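Local atomic coordinates of putative malic enzyme ((S)-malate:NAD+ oxidoreductase (decarboxylating)) (Streptococcus pyogenes, PDB entry 2A9F), a protein that probably catalyses the NAD-dependent oxidative decarboxylation of (S)-malate, as in other malic enzymes, with the help of a divalent metal ion. Residues T114-K125 with R143-E154. Sequence-based numbering, arbitrary orientation.
Sequences TKDTEEIISIVK and RCFEIEQRLIKE
I121 is the knob of this helix pair, seated among I147, R150, L151 and E154. Its CB lies 3.6 Å from CD1 of L151 and its CG2 against CA and CG1 of I147, the two side chains passing in opposite directions. One turn earlier CG2 of T117 touches CG1 of I147, whose CD1 continues inward to CG2 of I120 at 3.8 Å; V124 rests on L151 at the far end. Along the more exposed flank, charges link the helices. NH2 of R150 reaches OE2 of E118 at 2.8 Å on its syn side, carboxylate and guanidinium planes 14° apart, and OE1 weakly. Bends at chi2 (-87°) and chi3 carry this guanidinium out along the groove between the helices, where NE also binds OE2 of E154 at 2.9 Å and NH1 forms a long ion pair with E146; all three carboxylates meet its edge in plane, which would fix its rotation. OE1 of E154 turns to NZ of K125, 3.0 Å away. At the N-terminal end NE of R143 donates to O of K115 at 2.6 Å and NH2, also bridged to D73, adds a weak bond, just ahead of D116, which caps helix 117-127 by accepting from N of E119. The axes of 117-125 and 143-154 come within 9.6 Å, crossing at -36°. These are the helices of two consecutive beta-alpha-beta crossovers in the malic enzyme N-terminal domain: I147 and L151 pack on L136 of strand 133-136, L151 also on V159 of strand 159-161, and I123 meets I123 of the second subunit.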
loop_
_atom_site.group_PDB
_atom_site.type_symbol
_atom_site.label_atom_id
_atom_site.label_comp_id
_atom_site.label_asym_id
_atom_site.label_seq_id
_atom_site.Cartn_x
_atom_site.Cartn_y
_atom_site.Cartn_z
ATOM N N THR A 114 8.172 -8.389 10.446
ATOM C CA THR A 114 7.791 -8.577 11.831
ATOM C C THR A 114 7.170 -9.950 11.781
ATOM O O THR A 114 6.362 -10.223 10.887
ATOM C CB THR A 114 6.696 -7.598 12.311
ATOM O OG1 THR A 114 5.434 -7.970 11.740
ATOM C CG2 THR A 114 7.021 -6.182 11.921
ATOM N N LYS A 115 7.551 -10.819 12.707
ATOM C CA LYS A 115 6.993 -12.164 12.743
ATOM C C LYS A 115 6.146 -12.283 14.002
ATOM O O LYS A 115 5.604 -13.349 14.322
ATOM C CB LYS A 115 8.109 -13.202 12.772
ATOM C CG LYS A 115 9.047 -13.130 11.596
ATOM C CD LYS A 115 9.939 -14.338 11.577
ATOM C CE LYS A 115 10.762 -14.375 10.332
ATOM N NZ LYS A 115 11.714 -13.262 10.343
ATOM N N ASP A 116 6.053 -11.171 14.721
ATOM C CA ASP A 116 5.277 -11.100 15.948
ATOM C C ASP A 116 3.789 -11.054 15.572
ATOM O O ASP A 116 3.314 -10.056 15.036
ATOM C CB ASP A 116 5.682 -9.835 16.724
ATOM C CG ASP A 116 5.065 -9.768 18.112
ATOM O OD1 ASP A 116 5.511 -10.530 19.005
ATOM O OD2 ASP A 116 4.131 -8.951 18.300
ATOM N N THR A 117 3.065 -12.132 15.846
ATOM C CA THR A 117 1.639 -12.211 15.538
ATOM C C THR A 117 0.888 -10.978 16.007
ATOM O O THR A 117 0.190 -10.320 15.242
ATOM C CB THR A 117 0.981 -13.439 16.215
ATOM O OG1 THR A 117 1.449 -14.637 15.590
ATOM C CG2 THR A 117 -0.530 -13.379 16.101
ATOM N N GLU A 118 1.042 -10.674 17.285
ATOM C CA GLU A 118 0.368 -9.542 17.895
ATOM C C GLU A 118 0.483 -8.251 17.095
ATOM O O GLU A 118 -0.522 -7.602 16.821
ATOM C CB GLU A 118 0.903 -9.336 19.317
ATOM C CG GLU A 118 -0.027 -8.551 20.198
ATOM C CD GLU A 118 -1.455 -9.003 20.029
ATOM O OE1 GLU A 118 -1.722 -10.217 20.185
ATOM O OE2 GLU A 118 -2.310 -8.144 19.726
ATOM N N GLU A 119 1.696 -7.869 16.716
ATOM C CA GLU A 119 1.849 -6.629 15.973
ATOM C C GLU A 119 1.540 -6.731 14.476
ATOM O O GLU A 119 1.479 -5.709 13.788
ATOM C CB GLU A 119 3.245 -6.033 16.188
ATOM C CG GLU A 119 4.395 -6.835 15.641
ATOM C CD GLU A 119 5.668 -6.006 15.569
ATOM O OE1 GLU A 119 5.656 -4.977 14.851
ATOM O OE2 GLU A 119 6.672 -6.374 16.226
ATOM N N ILE A 120 1.353 -7.944 13.961
ATOM C CA ILE A 120 1.015 -8.076 12.557
ATOM C C ILE A 120 -0.467 -7.749 12.439
ATOM O O ILE A 120 -0.862 -6.942 11.593
ATOM C CB ILE A 120 1.260 -9.516 12.000
ATOM C CG1 ILE A 120 2.757 -9.758 11.818
ATOM C CG2 ILE A 120 0.556 -9.688 10.642
ATOM C CD1 ILE A 120 3.093 -11.113 11.248
ATOM N N ILE A 121 -1.282 -8.360 13.305
ATOM C CA ILE A 121 -2.723 -8.128 13.257
ATOM C C ILE A 121 -2.987 -6.677 13.589
ATOM O O ILE A 121 -3.927 -6.080 13.091
ATOM C CB ILE A 121 -3.521 -9.087 14.215
ATOM C CG1 ILE A 121 -3.949 -8.371 15.491
ATOM C CG2 ILE A 121 -2.689 -10.303 14.566
ATOM C CD1 ILE A 121 -5.282 -7.630 15.377
ATOM N N SER A 122 -2.114 -6.094 14.393
ATOM C CA SER A 122 -2.264 -4.704 14.783
ATOM C C SER A 122 -1.828 -3.721 13.696
ATOM O O SER A 122 -2.312 -2.581 13.651
ATOM C CB SER A 122 -1.486 -4.463 16.072
ATOM O OG SER A 122 -2.038 -5.271 17.100
ATOM N N ILE A 123 -0.918 -4.170 12.828
ATOM C CA ILE A 123 -0.417 -3.350 11.710
ATOM C C ILE A 123 -1.500 -3.246 10.643
ATOM O O ILE A 123 -1.830 -2.157 10.167
ATOM C CB ILE A 123 0.843 -3.983 11.055
ATOM C CG1 ILE A 123 2.104 -3.540 11.803
ATOM C CG2 ILE A 123 0.926 -3.590 9.577
ATOM C CD1 ILE A 123 3.272 -4.473 11.612
ATOM N N VAL A 124 -2.037 -4.402 10.272
ATOM C CA VAL A 124 -3.087 -4.499 9.276
ATOM C C VAL A 124 -4.347 -3.783 9.736
ATOM O O VAL A 124 -4.974 -3.069 8.957
ATOM C CB VAL A 124 -3.417 -5.967 8.992
ATOM C CG1 VAL A 124 -4.734 -6.082 8.254
ATOM C CG2 VAL A 124 -2.284 -6.589 8.196
ATOM N N LYS A 125 -4.719 -3.960 11.000
ATOM C CA LYS A 125 -5.919 -3.303 11.500
ATOM C C LYS A 125 -5.762 -1.790 11.285
ATOM O O LYS A 125 -6.718 -1.083 10.969
ATOM C CB LYS A 125 -6.126 -3.630 12.990
ATOM C CG LYS A 125 -7.557 -3.992 13.353
ATOM C CD LYS A 125 -7.654 -4.582 14.762
ATOM C CE LYS A 125 -7.268 -3.557 15.823
ATOM N NZ LYS A 125 -7.098 -4.155 17.174
ATOM N N ARG A 143 0.887 -19.396 13.118
ATOM C CA ARG A 143 0.658 -17.955 13.214
ATOM C C ARG A 143 -0.327 -17.489 12.140
ATOM O O ARG A 143 -0.995 -16.469 12.295
ATOM C CB ARG A 143 1.971 -17.191 13.041
ATOM C CG ARG A 143 2.792 -17.078 14.290
ATOM C CD ARG A 143 4.247 -16.722 13.997
ATOM N NE ARG A 143 4.460 -15.418 13.364
ATOM C CZ ARG A 143 4.500 -15.201 12.043
ATOM N NH1 ARG A 143 4.334 -16.197 11.177
ATOM N NH2 ARG A 143 4.753 -13.981 11.584
ATOM N N CYS A 144 -0.411 -18.246 11.051
ATOM C CA CYS A 144 -1.291 -17.904 9.945
ATOM C C CYS A 144 -2.767 -18.158 10.220
ATOM O O CYS A 144 -3.629 -17.736 9.444
ATOM C CB CYS A 144 -0.879 -18.680 8.697
ATOM S SG CYS A 144 -1.289 -20.415 8.754
ATOM N N PHE A 145 -3.067 -18.851 11.314
ATOM C CA PHE A 145 -4.458 -19.135 11.647
ATOM C C PHE A 145 -5.025 -18.155 12.666
ATOM O O PHE A 145 -6.195 -17.779 12.592
ATOM C CB PHE A 145 -4.591 -20.564 12.160
ATOM C CG PHE A 145 -4.156 -21.595 11.163
ATOM C CD1 PHE A 145 -4.862 -21.771 9.976
ATOM C CD2 PHE A 145 -3.019 -22.365 11.391
ATOM C CE1 PHE A 145 -4.439 -22.704 9.023
ATOM C CE2 PHE A 145 -2.585 -23.298 10.451
ATOM C CZ PHE A 145 -3.294 -23.471 9.263
ATOM N N GLU A 146 -4.192 -17.731 13.608
ATOM C CA GLU A 146 -4.636 -16.795 14.629
ATOM C C GLU A 146 -4.731 -15.377 14.047
ATOM O O GLU A 146 -5.667 -14.633 14.345
ATOM C CB GLU A 146 -3.670 -16.824 15.824
ATOM C CG GLU A 146 -4.138 -16.002 17.024
ATOM C CD GLU A 146 -3.079 -15.868 18.108
ATOM O OE1 GLU A 146 -3.342 -15.162 19.104
ATOM O OE2 GLU A 146 -1.985 -16.459 17.969
ATOM N N ILE A 147 -3.758 -15.008 13.218
ATOM C CA ILE A 147 -3.751 -13.689 12.586
ATOM C C ILE A 147 -5.022 -13.472 11.766
ATOM O O ILE A 147 -5.622 -12.399 11.808
ATOM C CB ILE A 147 -2.539 -13.530 11.647
ATOM C CG1 ILE A 147 -1.251 -13.498 12.467
ATOM C CG2 ILE A 147 -2.692 -12.273 10.793
ATOM C CD1 ILE A 147 -0.019 -13.336 11.633
ATOM N N GLU A 148 -5.432 -14.498 11.026
ATOM C CA GLU A 148 -6.618 -14.398 10.195
ATOM C C GLU A 148 -7.899 -14.295 11.005
ATOM O O GLU A 148 -8.779 -13.494 10.682
ATOM C CB GLU A 148 -6.729 -15.598 9.263
ATOM C CG GLU A 148 -7.816 -15.418 8.228
ATOM C CD GLU A 148 -8.248 -16.718 7.585
ATOM O OE1 GLU A 148 -8.723 -17.614 8.312
ATOM O OE2 GLU A 148 -8.124 -16.840 6.351
ATOM N N GLN A 149 -8.009 -15.108 12.050
ATOM C CA GLN A 149 -9.204 -15.107 12.884
ATOM C C GLN A 149 -9.380 -13.808 13.664
ATOM O O GLN A 149 -10.487 -13.280 13.771
ATOM C CB GLN A 149 -9.172 -16.302 13.834
ATOM C CG GLN A 149 -9.098 -17.644 13.103
ATOM C CD GLN A 149 -10.197 -17.808 12.055
ATOM O OE1 GLN A 149 -11.372 -17.996 12.387
ATOM N NE2 GLN A 149 -9.815 -17.729 10.782
ATOM N N ARG A 150 -8.287 -13.295 14.209
ATOM C CA ARG A 150 -8.342 -12.049 14.952
ATOM C C ARG A 150 -8.626 -10.900 13.976
ATOM O O ARG A 150 -9.243 -9.898 14.346
ATOM C CB ARG A 150 -7.007 -11.803 15.673
ATOM C CG ARG A 150 -6.819 -12.577 16.972
ATOM C CD ARG A 150 -7.407 -11.830 18.170
ATOM N NE ARG A 150 -6.623 -10.639 18.480
ATOM C CZ ARG A 150 -5.379 -10.670 18.952
ATOM N NH1 ARG A 150 -4.778 -11.832 19.180
ATOM N NH2 ARG A 150 -4.724 -9.538 19.173
ATOM N N LEU A 151 -8.177 -11.061 12.731
ATOM C CA LEU A 151 -8.341 -10.043 11.688
ATOM C C LEU A 151 -9.754 -10.017 11.119
ATOM O O LEU A 151 -10.312 -8.953 10.833
ATOM C CB LEU A 151 -7.334 -10.300 10.569
ATOM C CG LEU A 151 -6.236 -9.278 10.275
ATOM C CD1 LEU A 151 -5.854 -8.483 11.487
ATOM C CD2 LEU A 151 -5.057 -10.036 9.730
ATOM N N ILE A 152 -10.317 -11.208 10.952
ATOM C CA ILE A 152 -11.669 -11.372 10.446
ATOM C C ILE A 152 -12.655 -10.785 11.448
ATOM O O ILE A 152 -13.608 -10.101 11.077
ATOM C CB ILE A 152 -12.007 -12.864 10.274
ATOM C CG1 ILE A 152 -11.337 -13.412 9.009
ATOM C CG2 ILE A 152 -13.517 -13.051 10.266
ATOM C CD1 ILE A 152 -11.580 -14.897 8.775
ATOM N N LYS A 153 -12.414 -11.080 12.721
ATOM C CA LYS A 153 -13.264 -10.629 13.811
ATOM C C LYS A 153 -13.129 -9.136 14.075
ATOM O O LYS A 153 -14.126 -8.421 14.122
ATOM C CB LYS A 153 -12.940 -11.427 15.082
ATOM C CG LYS A 153 -14.052 -12.368 15.556
ATOM C CD LYS A 153 -15.282 -11.574 16.038
ATOM C CE LYS A 153 -16.364 -12.450 16.694
ATOM N NZ LYS A 153 -17.085 -13.389 15.764
ATOM N N GLU A 154 -11.898 -8.663 14.223
ATOM C CA GLU A 154 -11.655 -7.254 14.504
ATOM C C GLU A 154 -11.725 -6.255 13.340
ATOM O O GLU A 154 -11.788 -5.051 13.580
ATOM C CB GLU A 154 -10.310 -7.114 15.231
ATOM C CG GLU A 154 -10.362 -7.587 16.682
ATOM C CD GLU A 154 -8.994 -7.849 17.289
ATOM O OE1 GLU A 154 -8.089 -7.000 17.138
ATOM O OE2 GLU A 154 -8.829 -8.907 17.936
#